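ABC-type transport system, sugar-family extracellular solute-binding protein (Peptoclostridium difficile 630, PDB 6HNI) binds tyrosine between its two lobes, probably as the lipoprotein receptor of an ABC importer at the cell surface, and has adhesive properties. Local coordinates at residues D86-I91 and K104-L109; I108-V113 and T130-T135; S114-A119 and G134-V139; K156-M161 and I209-V214; M161-E166 and D217-S222. The protein carries 1 engineered substitution. All coordinates share one frame; numbering follows the deposited sequence.

Contact 1 of 5, residues D86-I91 and K104-L109; sequences DLIFAI and KDIPIL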
# COMPACT_ATOMS: atom_id res chain seq x y z
N ASP A 86 14.53 13.86 -15.13
CA ASP A 86 13.58 14.96 -15.11
C ASP A 86 12.46 14.83 -14.08
O ASP A 86 11.91 15.81 -13.60
CB ASP A 86 12.99 15.12 -16.52
CG ASP A 86 14.04 15.48 -17.57
OD1 ASP A 86 14.51 16.62 -17.44
OD2 ASP A 86 14.40 14.60 -18.41
N LEU A 87 12.17 13.57 -13.72
CA LEU A 87 11.08 13.25 -12.80
C LEU A 87 11.40 11.87 -12.22
O LEU A 87 11.82 10.98 -12.92
CB LEU A 87 9.75 13.18 -13.56
CG LEU A 87 8.53 12.61 -12.81
CD1 LEU A 87 8.14 13.56 -11.73
CD2 LEU A 87 7.36 12.42 -13.78
N ILE A 88 11.10 11.75 -10.92
CA ILE A 88 11.15 10.43 -10.22
C ILE A 88 9.76 10.05 -9.73
O ILE A 88 9.09 10.89 -9.15
CB ILE A 88 12.11 10.52 -9.04
CG1 ILE A 88 13.54 10.71 -9.53
CG2 ILE A 88 12.03 9.22 -8.19
CD1 ILE A 88 14.51 11.13 -8.45
N PHE A 89 9.33 8.88 -10.12
CA PHE A 89 8.06 8.32 -9.63
C PHE A 89 8.44 7.22 -8.60
O PHE A 89 9.09 6.25 -8.94
CB PHE A 89 7.30 7.72 -10.80
CG PHE A 89 6.03 6.97 -10.46
CD1 PHE A 89 5.13 7.44 -9.49
CD2 PHE A 89 5.71 5.83 -11.14
CE1 PHE A 89 3.97 6.68 -9.19
CE2 PHE A 89 4.56 5.10 -10.86
CZ PHE A 89 3.70 5.58 -9.90
N ALA A 90 7.99 7.49 -7.37
CA ALA A 90 8.35 6.58 -6.21
C ALA A 90 7.09 5.88 -5.71
O ALA A 90 6.09 6.52 -5.35
CB ALA A 90 9.04 7.39 -5.11
N ILE A 91 7.20 4.54 -5.61
CA ILE A 91 6.09 3.71 -5.28
C ILE A 91 6.42 3.05 -3.93
O ILE A 91 7.29 2.19 -3.89
CB ILE A 91 5.84 2.63 -6.36
CG1 ILE A 91 5.60 3.28 -7.75
CG2 ILE A 91 4.72 1.69 -5.98
CD1 ILE A 91 5.63 2.23 -8.82
N LYS A 104 16.59 17.00 -3.43
CA LYS A 104 15.58 18.00 -3.06
C LYS A 104 15.27 18.89 -4.26
O LYS A 104 14.48 19.81 -4.14
CB LYS A 104 16.01 18.88 -1.89
CG LYS A 104 16.32 18.16 -0.59
CD LYS A 104 15.12 17.53 0.06
CE LYS A 104 15.51 16.91 1.42
NZ LYS A 104 16.49 15.82 1.15
N ASP A 105 15.83 18.55 -5.42
CA ASP A 105 15.67 19.39 -6.65
C ASP A 105 14.82 18.76 -7.75
O ASP A 105 14.05 19.46 -8.40
CB ASP A 105 17.03 19.76 -7.24
CG ASP A 105 17.91 20.47 -6.22
OD1 ASP A 105 17.40 21.39 -5.51
OD2 ASP A 105 19.10 20.12 -6.10
N ILE A 106 15.01 17.48 -8.02
CA ILE A 106 14.24 16.78 -9.04
C ILE A 106 12.83 16.56 -8.50
O ILE A 106 12.66 16.07 -7.36
CB ILE A 106 14.90 15.44 -9.40
CG1 ILE A 106 16.33 15.63 -9.92
CG2 ILE A 106 14.04 14.57 -10.33
CD1 ILE A 106 17.07 14.34 -10.15
N PRO A 107 11.76 16.81 -9.25
CA PRO A 107 10.43 16.54 -8.76
C PRO A 107 10.22 15.05 -8.54
O PRO A 107 10.60 14.23 -9.38
CB PRO A 107 9.49 17.09 -9.86
CG PRO A 107 10.36 17.19 -11.01
CD PRO A 107 11.72 17.48 -10.61
N ILE A 108 9.58 14.75 -7.40
CA ILE A 108 9.25 13.39 -7.03
C ILE A 108 7.75 13.28 -6.94
O ILE A 108 7.12 14.05 -6.20
CB ILE A 108 9.90 13.03 -5.70
CG1 ILE A 108 11.43 13.11 -5.76
CG2 ILE A 108 9.40 11.64 -5.28
CD1 ILE A 108 12.06 13.15 -4.34
N LEU A 109 7.17 12.35 -7.68
CA LEU A 109 5.76 12.03 -7.55
C LEU A 109 5.70 10.68 -6.84
O LEU A 109 6.29 9.73 -7.28
CB LEU A 109 5.05 11.96 -8.90
CG LEU A 109 4.75 13.36 -9.50
CD1 LEU A 109 4.15 13.08 -10.82
CD2 LEU A 109 3.77 14.15 -8.67

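Contact 2 of 5, residues I108-V113 and T130-T135; sequences ILITAV and TNVSGT. With TYR (tyrosine), chain B.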
# COMPACT_ATOMS: atom_id res chain seq x y z
N ILE A 108 9.58 14.75 -7.40
CA ILE A 108 9.25 13.39 -7.03
C ILE A 108 7.75 13.28 -6.94
O ILE A 108 7.12 14.05 -6.20
CB ILE A 108 9.90 13.03 -5.70
CG1 ILE A 108 11.43 13.11 -5.76
CG2 ILE A 108 9.40 11.64 -5.28
CD1 ILE A 108 12.06 13.15 -4.34
N LEU A 109 7.17 12.35 -7.68
CA LEU A 109 5.76 12.03 -7.55
C LEU A 109 5.70 10.68 -6.84
O LEU A 109 6.29 9.73 -7.28
CB LEU A 109 5.05 11.96 -8.90
CG LEU A 109 4.75 13.36 -9.50
CD1 LEU A 109 4.15 13.08 -10.82
CD2 LEU A 109 3.77 14.15 -8.67
N ILE A 110 4.90 10.66 -5.79
CA ILE A 110 4.73 9.43 -4.97
C ILE A 110 3.40 8.82 -5.26
O ILE A 110 2.42 9.46 -5.67
CB ILE A 110 4.86 9.79 -3.46
CG1 ILE A 110 3.71 10.58 -2.94
CG2 ILE A 110 6.19 10.44 -3.21
CD1 ILE A 110 3.74 11.04 -1.49
N THR A 111 3.28 7.52 -4.92
CA THR A 111 2.01 6.86 -4.83
C THR A 111 2.19 5.73 -3.76
O THR A 111 3.35 5.39 -3.39
CB THR A 111 1.53 6.21 -6.11
OG1 THR A 111 0.14 5.81 -5.98
CG2 THR A 111 2.38 5.07 -6.59
N ALA A 112 1.05 5.22 -3.32
CA ALA A 112 1.04 4.09 -2.29
C ALA A 112 1.81 4.52 -1.08
O ALA A 112 2.47 3.64 -0.48
CB ALA A 112 1.60 2.85 -2.91
N VAL A 113 1.67 5.75 -0.66
CA VAL A 113 2.24 6.29 0.57
C VAL A 113 1.10 6.61 1.48
O VAL A 113 0.24 7.42 1.22
CB VAL A 113 3.09 7.54 0.32
CG1 VAL A 113 3.51 8.24 1.61
CG2 VAL A 113 4.28 7.18 -0.52
N THR A 130 7.69 21.24 -0.73
CA THR A 130 8.90 20.47 -0.97
C THR A 130 8.88 20.08 -2.46
O THR A 130 7.95 20.47 -3.20
CB THR A 130 8.95 19.16 -0.11
OG1 THR A 130 7.91 18.28 -0.54
CG2 THR A 130 8.80 19.47 1.38
N ASN A 131 9.84 19.29 -2.89
CA ASN A 131 9.87 18.75 -4.24
C ASN A 131 9.03 17.49 -4.46
O ASN A 131 9.23 16.76 -5.42
CB ASN A 131 11.30 18.53 -4.75
CG ASN A 131 12.12 17.53 -3.90
OD1 ASN A 131 12.19 17.70 -2.69
ND2 ASN A 131 12.82 16.61 -4.55
N VAL A 132 8.10 17.22 -3.53
CA VAL A 132 7.30 16.01 -3.56
C VAL A 132 5.80 16.30 -3.64
O VAL A 132 5.31 17.12 -2.89
CB VAL A 132 7.53 15.16 -2.28
CG1 VAL A 132 6.76 13.86 -2.38
CG2 VAL A 132 9.03 14.91 -2.13
N SER A 133 5.10 15.59 -4.52
CA SER A 133 3.64 15.51 -4.48
C SER A 133 3.22 14.14 -5.00
O SER A 133 4.07 13.23 -5.10
CB SER A 133 2.97 16.65 -5.25
OG SER A 133 1.57 16.60 -4.95
N GLY A 134 1.93 13.93 -5.24
CA GLY A 134 1.44 12.70 -5.77
C GLY A 134 0.16 12.26 -5.10
O GLY A 134 -0.70 13.04 -4.81
N THR A 135 0.11 10.95 -4.87
CA THR A 135 -1.07 10.34 -4.28
C THR A 135 -0.69 9.56 -2.98
O THR A 135 0.43 9.08 -2.85
CB THR A 135 -1.76 9.35 -5.22
OG1 THR A 135 -0.82 8.43 -5.76
CG2 THR A 135 -2.42 10.10 -6.42
N TYR B . 0.94 1.99 2.11
CA TYR B . 2.26 1.40 1.88
C TYR B . 3.33 2.47 2.04
O TYR B . 4.48 2.19 1.73
CB TYR B . 2.34 0.59 0.57
CG TYR B . 1.46 -0.62 0.60
CD1 TYR B . 1.76 -1.69 1.49
CD2 TYR B . 0.32 -0.75 -0.14
CE1 TYR B . 0.92 -2.77 1.58
CE2 TYR B . -0.53 -1.82 -0.06
CZ TYR B . -0.22 -2.87 0.84
OH TYR B . -1.07 -3.96 0.94
OXT TYR B . 3.06 3.53 2.56

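Contact 3 of 5, residues S114-A119 and G134-V139; sequences SDPVAA and GTSDFV. With TYR (tyrosine), chain B.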
# COMPACT_ATOMS: atom_id res chain seq x y z
N SER A 114 1.06 5.93 2.68
CA SER A 114 -0.09 6.06 3.53
C SER A 114 -0.25 7.42 4.14
O SER A 114 -1.36 7.92 4.26
CB SER A 114 -0.03 5.01 4.70
OG SER A 114 0.02 3.71 4.23
N ASP A 115 0.86 7.99 4.59
CA ASP A 115 0.89 9.23 5.39
C ASP A 115 2.14 10.01 5.00
O ASP A 115 3.21 9.90 5.55
CB ASP A 115 0.86 8.94 6.90
CG ASP A 115 0.48 10.19 7.74
OD1 ASP A 115 0.94 11.33 7.44
OD2 ASP A 115 -0.23 9.99 8.76
N PRO A 116 1.99 10.85 3.92
CA PRO A 116 3.12 11.59 3.46
C PRO A 116 3.71 12.58 4.43
O PRO A 116 4.91 12.79 4.44
CB PRO A 116 2.54 12.34 2.23
CG PRO A 116 1.43 11.48 1.77
CD PRO A 116 0.85 10.88 2.99
N VAL A 117 2.88 13.17 5.27
CA VAL A 117 3.37 14.09 6.31
C VAL A 117 4.20 13.34 7.38
O VAL A 117 5.29 13.72 7.73
CB VAL A 117 2.21 14.86 6.95
CG1 VAL A 117 2.69 15.67 8.14
CG2 VAL A 117 1.54 15.77 5.92
N ALA A 118 3.67 12.23 7.82
CA ALA A 118 4.40 11.46 8.86
C ALA A 118 5.71 10.89 8.35
O ALA A 118 6.67 10.67 9.11
CB ALA A 118 3.53 10.33 9.45
N ALA A 119 5.76 10.63 7.04
CA ALA A 119 6.96 10.15 6.39
C ALA A 119 7.97 11.26 6.11
O ALA A 119 9.07 10.97 5.63
CB ALA A 119 6.63 9.43 5.10
N GLY A 134 1.93 13.93 -5.24
CA GLY A 134 1.44 12.70 -5.77
C GLY A 134 0.16 12.26 -5.10
O GLY A 134 -0.70 13.04 -4.81
N THR A 135 0.11 10.95 -4.87
CA THR A 135 -1.07 10.34 -4.28
C THR A 135 -0.69 9.56 -2.98
O THR A 135 0.43 9.08 -2.85
CB THR A 135 -1.76 9.35 -5.22
OG1 THR A 135 -0.82 8.43 -5.76
CG2 THR A 135 -2.42 10.10 -6.42
N SER A 136 -1.69 9.53 -2.13
CA SER A 136 -1.63 8.75 -0.87
C SER A 136 -2.66 7.68 -0.97
O SER A 136 -3.80 7.86 -1.39
CB SER A 136 -1.89 9.70 0.27
OG SER A 136 -2.20 8.89 1.47
N ASP A 137 -2.28 6.48 -0.42
CA ASP A 137 -3.18 5.34 -0.29
C ASP A 137 -3.80 5.28 1.09
O ASP A 137 -4.19 4.17 1.54
CB ASP A 137 -2.55 4.00 -0.67
CG ASP A 137 -1.40 3.57 0.26
OD1 ASP A 137 -0.90 4.42 1.00
OD2 ASP A 137 -1.02 2.37 0.11
N PHE A 138 -3.93 6.40 1.78
CA PHE A 138 -4.69 6.44 3.03
C PHE A 138 -6.05 5.82 2.87
O PHE A 138 -6.80 6.09 1.91
CB PHE A 138 -4.87 7.87 3.55
CG PHE A 138 -5.75 7.91 4.75
CD1 PHE A 138 -5.24 7.56 5.98
CD2 PHE A 138 -7.09 8.17 4.65
CE1 PHE A 138 -6.07 7.49 7.10
CE2 PHE A 138 -7.93 8.12 5.74
CZ PHE A 138 -7.42 7.78 6.97
N VAL A 139 -6.42 4.96 3.83
CA VAL A 139 -7.75 4.41 3.96
C VAL A 139 -8.07 4.29 5.43
O VAL A 139 -7.16 3.96 6.20
CB VAL A 139 -7.88 3.04 3.24
CG1 VAL A 139 -6.97 1.92 3.83
CG2 VAL A 139 -9.35 2.62 3.12
N TYR B . 0.94 1.99 2.11
CA TYR B . 2.26 1.40 1.88
C TYR B . 3.33 2.47 2.04
O TYR B . 4.48 2.19 1.73
CB TYR B . 2.34 0.59 0.57
CG TYR B . 1.46 -0.62 0.60
CD1 TYR B . 1.76 -1.69 1.49
CD2 TYR B . 0.32 -0.75 -0.14
CE1 TYR B . 0.92 -2.77 1.58
CE2 TYR B . -0.53 -1.82 -0.06
CZ TYR B . -0.22 -2.87 0.84
OH TYR B . -1.07 -3.96 0.94
OXT TYR B . 3.06 3.53 2.56
O HOH W 1 -2.71 3.05 3.75

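Contact 4 of 5, residues K156-M161 and I209-V214; sequences KTIGVM and IDVLYV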
# COMPACT_ATOMS: atom_id res chain seq x y z
N LYS A 156 -13.89 -10.07 19.33
CA LYS A 156 -13.55 -9.01 20.28
C LYS A 156 -12.08 -8.66 20.31
O LYS A 156 -11.73 -7.61 20.82
CB LYS A 156 -14.04 -9.34 21.70
CG LYS A 156 -15.57 -9.44 21.84
CD LYS A 156 -16.28 -8.08 21.82
CE LYS A 156 -16.51 -7.47 23.22
NZ LYS A 156 -16.82 -5.97 23.27
N THR A 157 -11.22 -9.57 19.81
CA THR A 157 -9.77 -9.39 19.86
C THR A 157 -9.20 -9.44 18.45
O THR A 157 -9.36 -10.42 17.76
CB THR A 157 -9.06 -10.45 20.77
OG1 THR A 157 -9.61 -10.42 22.10
CG2 THR A 157 -7.58 -10.15 20.85
N ILE A 158 -8.52 -8.35 18.10
CA ILE A 158 -7.96 -8.15 16.75
C ILE A 158 -6.43 -8.24 16.87
O ILE A 158 -5.84 -7.48 17.63
CB ILE A 158 -8.34 -6.75 16.19
CG1 ILE A 158 -9.86 -6.59 16.16
CG2 ILE A 158 -7.73 -6.54 14.81
CD1 ILE A 158 -10.32 -5.17 15.95
N GLY A 159 -5.81 -9.12 16.09
CA GLY A 159 -4.37 -9.12 15.97
C GLY A 159 -3.88 -8.22 14.83
O GLY A 159 -4.59 -8.06 13.82
N VAL A 160 -2.68 -7.74 14.99
CA VAL A 160 -2.00 -6.99 13.89
C VAL A 160 -0.51 -7.30 13.95
O VAL A 160 0.16 -7.05 14.96
CB VAL A 160 -2.31 -5.49 13.99
CG1 VAL A 160 -1.81 -4.81 15.23
CG2 VAL A 160 -1.71 -4.80 12.77
N MET A 161 0.01 -7.84 12.85
CA MET A 161 1.44 -8.00 12.64
C MET A 161 1.89 -6.94 11.63
O MET A 161 1.22 -6.72 10.61
CB MET A 161 1.77 -9.44 12.16
CG MET A 161 3.23 -9.69 11.99
SD MET A 161 3.66 -11.44 11.85
CE MET A 161 2.89 -11.81 10.30
N ILE A 209 -6.15 -14.40 19.29
CA ILE A 209 -6.96 -13.44 18.52
C ILE A 209 -8.15 -14.11 17.85
O ILE A 209 -8.14 -15.35 17.62
CB ILE A 209 -6.11 -12.70 17.43
CG1 ILE A 209 -5.68 -13.65 16.28
CG2 ILE A 209 -4.95 -12.01 18.12
CD1 ILE A 209 -4.89 -12.98 15.15
N ASP A 210 -9.15 -13.28 17.50
CA ASP A 210 -10.32 -13.76 16.81
C ASP A 210 -10.21 -13.47 15.29
O ASP A 210 -10.84 -14.17 14.47
CB ASP A 210 -11.56 -13.08 17.38
CG ASP A 210 -11.78 -13.34 18.89
OD1 ASP A 210 -11.56 -14.50 19.32
OD2 ASP A 210 -12.20 -12.40 19.63
N VAL A 211 -9.49 -12.39 14.95
CA VAL A 211 -9.34 -11.92 13.56
C VAL A 211 -7.99 -11.22 13.47
O VAL A 211 -7.51 -10.65 14.44
CB VAL A 211 -10.52 -10.98 13.21
CG1 VAL A 211 -10.41 -9.66 13.97
CG2 VAL A 211 -10.59 -10.69 11.70
N LEU A 212 -7.38 -11.31 12.28
CA LEU A 212 -6.13 -10.59 11.95
C LEU A 212 -6.47 -9.43 11.02
O LEU A 212 -7.23 -9.65 10.06
CB LEU A 212 -5.17 -11.46 11.27
CG LEU A 212 -3.77 -10.89 11.11
CD1 LEU A 212 -2.98 -10.80 12.39
CD2 LEU A 212 -3.00 -11.69 10.09
N TYR A 213 -5.96 -8.26 11.36
CA TYR A 213 -6.05 -7.09 10.42
C TYR A 213 -4.68 -6.89 9.79
O TYR A 213 -3.67 -6.81 10.49
CB TYR A 213 -6.49 -5.87 11.18
CG TYR A 213 -6.64 -4.63 10.28
CD1 TYR A 213 -7.75 -4.46 9.49
CD2 TYR A 213 -5.66 -3.64 10.21
CE1 TYR A 213 -7.85 -3.34 8.64
CE2 TYR A 213 -5.80 -2.54 9.38
CZ TYR A 213 -6.92 -2.42 8.66
OH TYR A 213 -7.02 -1.29 7.80
N VAL A 214 -4.65 -6.76 8.45
CA VAL A 214 -3.41 -6.52 7.73
C VAL A 214 -3.41 -5.08 7.22
O VAL A 214 -4.13 -4.77 6.23
CB VAL A 214 -3.19 -7.55 6.64
CG1 VAL A 214 -1.92 -7.26 5.85
CG2 VAL A 214 -3.17 -8.97 7.22
O HOH W 2 -11.58 -12.39 22.18
O HOH W 3 -1.18 -8.14 10.24

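Contact 5 of 5, residues M161-E166 and D217-S222; sequences MYNTSE and DNLVAS. With TYR (tyrosine), chain B.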
# COMPACT_ATOMS: atom_id res chain seq x y z
N MET A 161 0.01 -7.84 12.85
CA MET A 161 1.44 -8.00 12.64
C MET A 161 1.89 -6.94 11.63
O MET A 161 1.22 -6.72 10.61
CB MET A 161 1.77 -9.44 12.16
CG MET A 161 3.23 -9.69 11.99
SD MET A 161 3.66 -11.44 11.85
CE MET A 161 2.89 -11.81 10.30
N TYR A 162 3.02 -6.31 11.92
CA TYR A 162 3.49 -5.20 11.06
C TYR A 162 4.98 -5.01 11.26
O TYR A 162 5.57 -5.47 12.26
CB TYR A 162 2.74 -3.97 11.43
CG TYR A 162 3.02 -3.40 12.77
CD1 TYR A 162 2.48 -4.01 13.93
CD2 TYR A 162 3.86 -2.33 12.94
CE1 TYR A 162 2.75 -3.49 15.18
CE2 TYR A 162 4.13 -1.81 14.19
CZ TYR A 162 3.56 -2.39 15.32
OH TYR A 162 3.82 -1.85 16.54
N ASN A 163 5.60 -4.30 10.35
CA ASN A 163 7.01 -3.92 10.35
C ASN A 163 7.19 -2.67 11.20
O ASN A 163 6.74 -1.60 10.81
CB ASN A 163 7.46 -3.65 8.90
CG ASN A 163 8.95 -3.43 8.75
OD1 ASN A 163 9.68 -3.32 9.75
ND2 ASN A 163 9.40 -3.31 7.49
N THR A 164 7.92 -2.77 12.31
CA THR A 164 8.11 -1.63 13.18
C THR A 164 8.97 -0.54 12.54
O THR A 164 9.00 0.58 13.03
CB THR A 164 8.71 -2.05 14.53
OG1 THR A 164 9.96 -2.70 14.30
CG2 THR A 164 7.78 -3.00 15.25
N SER A 165 9.66 -0.87 11.45
CA SER A 165 10.43 0.11 10.66
C SER A 165 9.66 0.93 9.65
O SER A 165 10.25 1.82 9.08
CB SER A 165 11.55 -0.59 9.88
OG SER A 165 12.43 -1.22 10.77
N GLU A 166 8.40 0.61 9.38
CA GLU A 166 7.59 1.34 8.41
C GLU A 166 6.69 2.36 9.11
O GLU A 166 5.73 2.00 9.83
CB GLU A 166 6.76 0.34 7.57
CG GLU A 166 7.59 -0.48 6.56
CD GLU A 166 6.75 -1.45 5.70
OE1 GLU A 166 5.69 -1.02 5.16
OE2 GLU A 166 7.15 -2.66 5.58
N ASP A 217 1.19 -2.60 5.03
CA ASP A 217 2.53 -2.86 5.42
C ASP A 217 3.23 -3.70 4.34
O ASP A 217 2.74 -4.74 3.93
CB ASP A 217 2.46 -3.71 6.73
CG ASP A 217 3.83 -4.00 7.29
OD1 ASP A 217 4.52 -4.96 6.86
OD2 ASP A 217 4.23 -3.25 8.19
N ASN A 218 4.34 -3.15 3.79
CA ASN A 218 5.01 -3.77 2.70
C ASN A 218 5.60 -5.14 3.01
O ASN A 218 5.56 -6.02 2.21
CB ASN A 218 6.09 -2.85 2.12
CG ASN A 218 5.51 -1.60 1.46
OD1 ASN A 218 4.92 -1.68 0.36
ND2 ASN A 218 5.66 -0.47 2.12
N LEU A 219 6.12 -5.26 4.24
CA LEU A 219 6.72 -6.54 4.67
C LEU A 219 5.66 -7.65 4.76
O LEU A 219 5.82 -8.72 4.17
CB LEU A 219 7.46 -6.31 5.97
CG LEU A 219 8.26 -7.54 6.43
CD1 LEU A 219 9.39 -7.85 5.48
CD2 LEU A 219 8.78 -7.29 7.84
N VAL A 220 4.55 -7.35 5.42
CA VAL A 220 3.48 -8.36 5.57
C VAL A 220 2.77 -8.65 4.24
O VAL A 220 2.51 -9.80 3.90
CB VAL A 220 2.52 -7.99 6.70
CG1 VAL A 220 1.43 -9.03 6.83
CG2 VAL A 220 3.29 -7.93 8.03
N ALA A 221 2.52 -7.59 3.45
CA ALA A 221 1.91 -7.80 2.13
C ALA A 221 2.76 -8.69 1.24
O ALA A 221 2.21 -9.41 0.42
CB ALA A 221 1.65 -6.44 1.47
N SER A 222 4.08 -8.64 1.38
CA SER A 222 5.00 -9.48 0.61
C SER A 222 5.11 -10.93 1.06
O SER A 222 5.68 -11.78 0.34
CB SER A 222 6.38 -8.90 0.72
OG SER A 222 6.40 -7.65 0.07
N TYR B . 0.94 1.99 2.11
CA TYR B . 2.26 1.40 1.88
C TYR B . 3.33 2.47 2.04
O TYR B . 4.48 2.19 1.73
CB TYR B . 2.34 0.59 0.57
CG TYR B . 1.46 -0.62 0.60
CD1 TYR B . 1.76 -1.69 1.49
CD2 TYR B . 0.32 -0.75 -0.14
CE1 TYR B . 0.92 -2.77 1.58
CE2 TYR B . -0.53 -1.82 -0.06
CZ TYR B . -0.22 -2.87 0.84
OH TYR B . -1.07 -3.96 0.94
OXT TYR B . 3.06 3.53 2.56

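Contact 1 of 5, residues D86-I91 and K104-L109
With chi1 of I88 at -67° and of I106 at -59°, each isoleucine holds CG2 anti to its backbone N, and the two side chains meet at about a right angle, I88 CD1 lying 3.9 Å from I106 CG2. On the other face, L87 has CG opposite its backbone N (chi1 170°), and in the conformer given CD1 reaches to 4.1 Å from L109 CG. Between these two layers three backbone bonds run in parallel register: I88 N to P107 O (3.0 Å), L109 N to I88 O (2.8 Å) and A90 N to L109 O (2.8 Å). L109 O also sits at the edge of the F89 ring, 3.4 Å from CD1. The strands are the two arms of a beta-alpha-beta unit whose crossover is helix 93-102, while A269 of helix 258-273 touches L87 and L109. Polar bonding between the two segments is thus confined to the main chain, and the L87, F89 and L109 face gives hydrocarbon for helix 258-273 to pack on.

Contact 2 of 5, residues I108-V113 and T130-T135
I110 CG2 meets V132 CG1 at 3.6 Å, the two side chains at about a right angle, beside a run of parallel-sheet bonds. I108 N gives to N131 O, S133 N to I108 O, I110 N to S133 O and T135 N to I110 O, all within 2.8 to 3.0 Å. Past them T111 OG1 and T135 OG1 lie side by side and share a hydrogen bond of 2.8 Å whose proton either may supply; T265 OG1 of helix 258-273 is a further partner of T135 OG1, so the buried hydroxyls are satisfied together. S133 OG is bonded to M281 O. N131 ND2 reaches I106 O and T103 O, chi1 of 61° placing its amide where I108 CD1 rests 3.5 Å from ND2. At the strand start T130 OG1 accepts from V132 N, an ST turn. G134, at phi 139° and psi -139°, a backbone shape suited to glycine, sets its CA close against I110 O. Beyond T111 the chain turns a corner at A112, which with V113 borders the bound tyrosine: the arrangement is the edge of a parallel alpha/beta sheet whose C-terminal strand ends feed the ligand pocket, as in periplasmic-binding-protein lobes.

Contact 3 of 5, residues S114-A119 and G134-V139
The amino group of the bound tyrosine is gripped by both segments: its N donates to D137 OD2 (2.8 Å) and to S114 OG (2.9 Å), with a weak third bond to D137 OD1. S114 takes the ligand by two groups, since its backbone N also gives to the carboxylate oxygen OXT at 3.1 Å. Its hydroxyl is set for the amino group by chi1 of -59°, which leaves OG beside the serine's own backbone N. Y258 OH is a second partner of D137 OD2 and so helps to fix the carboxylate, whose charge probably complements the ligand's ammonium. A water bridges the two segments, bonded to S114 OG at 2.8 Å and donating to D137 O. Away from the ligand S136 OG accepts from F138 N (3.0 Å) in an ST turn and is also bonded to V113 O, while its CB packs 4.0 Å from P116 CD. S114 O lies near the plane of the F138 ring, at its edge. Together, loop 114-119 and the residue just beyond strand 132-136 form part of a substrate-binding-protein cleft, holding the amino group and one carboxylate oxygen of the ligand, with T93, T216, N218 and E242 adding further polar contacts.

Contact 4 of 5, residues K156-M161 and I209-V214
I158 lies side by side with both V211 and Y213, all pointing the same way, its CG1 3.8 Å from V211 CG1 in the conformer given and its CG2 3.9 Å from Y213 CB. The branches divide this way because chi1 of I158 is -58°, with CG2 anti to the backbone N and CG1 anti to the carbonyl carbon. On the other face G159 offers no side chain, and I209 and L212 fill the place: I209 CG2 comes 3.6 Å from G159 CA, and L212 CD1 lies 3.5 Å from G159 O. At the strand start the side chains of T157 and D210 cross at about a right angle. D210 OD2 takes K156 N (2.9 Å) and T157 N (3.0 Å) from opposite faces of the carboxylate plane, both on the anti side, and a water links it to T157 OG1. In return T157 O accepts from D210 N, with a weak bond from V211 N. Regular parallel pairing follows, G159 N to V211 O and Y213 N to G159 O, and then a water takes over between M161 N and Y213 O as the strands, whose short segments 157-161 and 211-214 run 40° apart, diverge. Strand 157-163 is bonded on its other edge to strand 186-192, V211 and L212 touch strand 238-240, and helix 198-205 packs against M161 and L212.

Contact 5 of 5, residues M161-E166 and D217-S222
D217 opens segment 217-222 as the N-cap of helix 218-221 and also holds the strand end: OD2 accepts from N163 N in a nearly straight bond of 2.8 Å, from the syn side but 34° out of the carboxylate plane, while OD1 caps V220 N through its anti lone pair. S169 OG is a further partner of OD2. N218 comes next, its backbone N giving to the syn lone pair of E166 OE1 (2.9 Å). Its side-chain ND2 reaches the same oxygen at 3.1 Å from 58° above the carboxylate plane, and donates to O of the bound tyrosine (2.9 Å); H34 NE2 is bonded to its OD1. L219 N then gives to the syn lone pair of E166 OE2 (3.1 Å), whose anti lone pair takes N163 ND2. The extended chain of E166 (chi2 -179°) thus lays its carboxylate across the first turn, OE1 serving N218 N and OE2 serving L219 N. The side chains of L219 and N163 cross at about a right angle, L219 CD2 against N163, V220 CG2 sits 3.5 Å from M161 O, and A221 CB faces the tyrosine OH. E166 OE2 and D217 OD1 stand only 3.7 Å apart, yet the N-H groups of the helix start probably offset this closeness of like charges, and the E166 carboxylate probably helps to position the N218 amide that holds the ligand's carboxylate.

In the fold
Contacts 1 and 2 share strand 108-113 and continue one parallel sheet from strand 87-91 to its edge strand 132-136; contact 4 belongs to the corresponding sheet of the other lobe. All five are largely buried, though contact 4 runs out to solvent at K156 and contact 3 at F138. Contacts 1, 2 and 4 rest mainly on main-chain bonds and aliphatic packing, with a hydroxyl pair added in contact 2 and a carboxylate at the start of contact 4, whereas contacts 3 and 5, at strand ends, use side-chain carboxylates, hydroxyls and amides. These two approach the bound tyrosine from different lobes, contact 3 taking its amino group and OXT, contact 5 its O; contact 2 also borders it through A112 and V113.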